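Long-range contact in lombricine kinase (Urechis caupo, PDB 3JPZ), which transfers a phosphoryl group between ATP and the guanidino compound lombricine, as a member of the phosphagen kinase family: residues K114-R119 against G231-V236. Residues are numbered along the deposited sequence; the frame is centred on the assembly and turned at random.
Sequences KSCRIR and GNVKAV
Cys116 and Ile118, from one face of strand 113-122, meet Val233 and Val236 on the first turn of helix 233-252. In the conformer described, with chi1 at -39°, Cys116 SG lies beside its own backbone N and leans over the start of the helix, resting against the backbone CA of Gly231 at 3.6 Å. From the helix, CG2 of Val233 reaches the same residue, 3.8 Å from Cys116 CB and closer still to the sulfur, but both residues were modelled in two conformers, so the sulfur's position as a whole, and that very short approach above all, is doubtful. One turn on, the contacts are firmer: Val236 divides its two methyls between the strand residues. CG2 sits 4.0 Å from Cys116 CB, while CG1, anti to the backbone N (chi1 171°), packs 3.8 Å from Ile118 CG1. Ile118 and Val236 cross at a slant, and the extended isoleucine carries CD1 on to CG1 of Val233 at 4.1 Å. Phe237 and Phe240, further along the helix, also touch Ile118.

Asn232 N-caps the helix: its OD1 accepts from Ala235 N at 3.0 Å, the donor standing above the carbonyl plane. Glu110 takes the N-H of Gly231.

Ser115, Arg117 and Arg119 bind ADP in this enzyme. Ser115 and Arg117 turn their CB atoms off the helix, Arg117 reaching Ser281 and Arg279 of the same nucleotide site; Arg119 takes no part in the contact. No hydrogen bond joins the two segments; the strand is thus two-sided, held to the helix by buried apolar packing and offering polar and cationic groups, probably suited to the nucleotide's phosphates.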
loop_
_atom_site.group_PDB
_atom_site.type_symbol
_atom_site.label_atom_id
_atom_site.label_comp_id
_atom_site.label_asym_id
_atom_site.label_seq_id
_atom_site.Cartn_x
_atom_site.Cartn_y
_atom_site.Cartn_z
ATOM N N LYS A 114 35.362 -12.807 4.812
ATOM C CA LYS A 114 35.169 -13.133 3.406
ATOM C C LYS A 114 34.844 -11.910 2.560
ATOM O O LYS A 114 35.123 -11.882 1.369
ATOM C CB LYS A 114 34.044 -14.160 3.268
ATOM C CG LYS A 114 34.246 -15.402 4.134
ATOM C CD LYS A 114 35.600 -16.033 3.847
ATOM C CE LYS A 114 35.884 -17.230 4.753
ATOM N NZ LYS A 114 37.245 -17.785 4.498
ATOM N N SER A 115 34.250 -10.902 3.177
ATOM C CA SER A 115 33.908 -9.672 2.469
ATOM C C SER A 115 33.536 -8.586 3.461
ATOM O O SER A 115 33.324 -8.851 4.638
ATOM C CB SER A 115 32.748 -9.900 1.503
ATOM O OG SER A 115 31.580 -10.306 2.194
ATOM N N CYS A 116 33.483 -7.359 2.960
ATOM C CA CYS A 116 33.113 -6.208 3.752
ATOM C C CYS A 116 32.305 -5.275 2.874
ATOM O O CYS A 116 32.591 -5.125 1.682
ATOM C CB CYS A 116 34.353 -5.453 4.242
ATOM S SG CYS A 116 35.735 -6.480 4.762
ATOM N N ARG A 117 31.286 -4.662 3.456
ATOM C CA ARG A 117 30.653 -3.511 2.840
ATOM C C ARG A 117 30.335 -2.506 3.927
ATOM O O ARG A 117 30.267 -2.846 5.108
ATOM C CB ARG A 117 29.399 -3.882 2.035
ATOM C CG ARG A 117 28.542 -4.980 2.622
ATOM C CD ARG A 117 27.148 -4.980 1.991
ATOM N NE ARG A 117 26.227 -4.157 2.767
ATOM C CZ ARG A 117 25.031 -3.753 2.354
ATOM N NH1 ARG A 117 24.589 -4.084 1.151
ATOM N NH2 ARG A 117 24.281 -3.010 3.152
ATOM N N ILE A 118 30.194 -1.256 3.517
ATOM C CA ILE A 118 29.745 -0.193 4.391
ATOM C C ILE A 118 28.688 0.564 3.614
ATOM O O ILE A 118 28.921 0.953 2.474
ATOM C CB ILE A 118 30.888 0.767 4.741
ATOM C CG1 ILE A 118 32.043 0.009 5.383
ATOM C CG2 ILE A 118 30.384 1.871 5.665
ATOM C CD1 ILE A 118 33.275 0.866 5.586
ATOM N N ARG A 119 27.531 0.780 4.223
ATOM C CA ARG A 119 26.429 1.408 3.519
ATOM C C ARG A 119 25.906 2.594 4.310
ATOM O O ARG A 119 26.000 2.645 5.533
ATOM C CB ARG A 119 25.309 0.401 3.240
ATOM C CG ARG A 119 24.301 0.218 4.363
ATOM C CD ARG A 119 22.924 0.751 3.987
ATOM N NE ARG A 119 21.995 0.703 5.115
ATOM C CZ ARG A 119 21.172 -0.308 5.381
ATOM N NH1 ARG A 119 20.372 -0.249 6.438
ATOM N NH2 ARG A 119 21.139 -1.377 4.597
ATOM N N GLY A 231 39.087 -8.708 3.476
ATOM C CA GLY A 231 38.952 -8.103 4.789
ATOM C C GLY A 231 39.494 -6.698 4.904
ATOM O O GLY A 231 39.662 -6.203 6.006
ATOM N N ASN A 232 39.756 -6.044 3.776
ATOM C CA ASN A 232 40.259 -4.678 3.812
ATOM C C ASN A 232 39.128 -3.669 3.976
ATOM O O ASN A 232 38.771 -2.935 3.040
ATOM C CB ASN A 232 41.066 -4.351 2.557
ATOM C CG ASN A 232 42.046 -3.219 2.783
ATOM O OD1 ASN A 232 41.845 -2.369 3.653
ATOM N ND2 ASN A 232 43.119 -3.205 2.006
ATOM N N VAL A 233 38.567 -3.627 5.175
ATOM C CA VAL A 233 37.463 -2.726 5.459
ATOM C C VAL A 233 37.922 -1.283 5.358
ATOM O O VAL A 233 37.126 -0.402 5.085
ATOM C CB VAL A 233 36.901 -2.943 6.862
ATOM C CG1 VAL A 233 35.639 -2.133 7.047
ATOM C CG2 VAL A 233 36.606 -4.390 7.092
ATOM N N LYS A 234 39.211 -1.050 5.595
ATOM C CA LYS A 234 39.763 0.293 5.543
ATOM C C LYS A 234 39.704 0.801 4.110
ATOM O O LYS A 234 39.364 1.945 3.868
ATOM C CB LYS A 234 41.203 0.313 6.067
ATOM C CG LYS A 234 41.956 1.608 5.769
ATOM C CD LYS A 234 43.305 1.652 6.488
ATOM C CE LYS A 234 44.120 2.880 6.087
ATOM N NZ LYS A 234 45.367 3.015 6.891
ATOM N N ALA A 235 40.043 -0.067 3.165
ATOM C CA ALA A 235 39.952 0.264 1.756
ATOM C C ALA A 235 38.495 0.525 1.391
ATOM O O ALA A 235 38.197 1.420 0.610
ATOM C CB ALA A 235 40.523 -0.863 0.914
ATOM N N VAL A 236 37.589 -0.254 1.976
ATOM C CA VAL A 236 36.163 -0.126 1.699
ATOM C C VAL A 236 35.622 1.203 2.197
ATOM O O VAL A 236 34.782 1.832 1.548
ATOM C CB VAL A 236 35.352 -1.257 2.373
ATOM C CG1 VAL A 236 33.860 -0.972 2.251
ATOM C CG2 VAL A 236 35.691 -2.586 1.749
#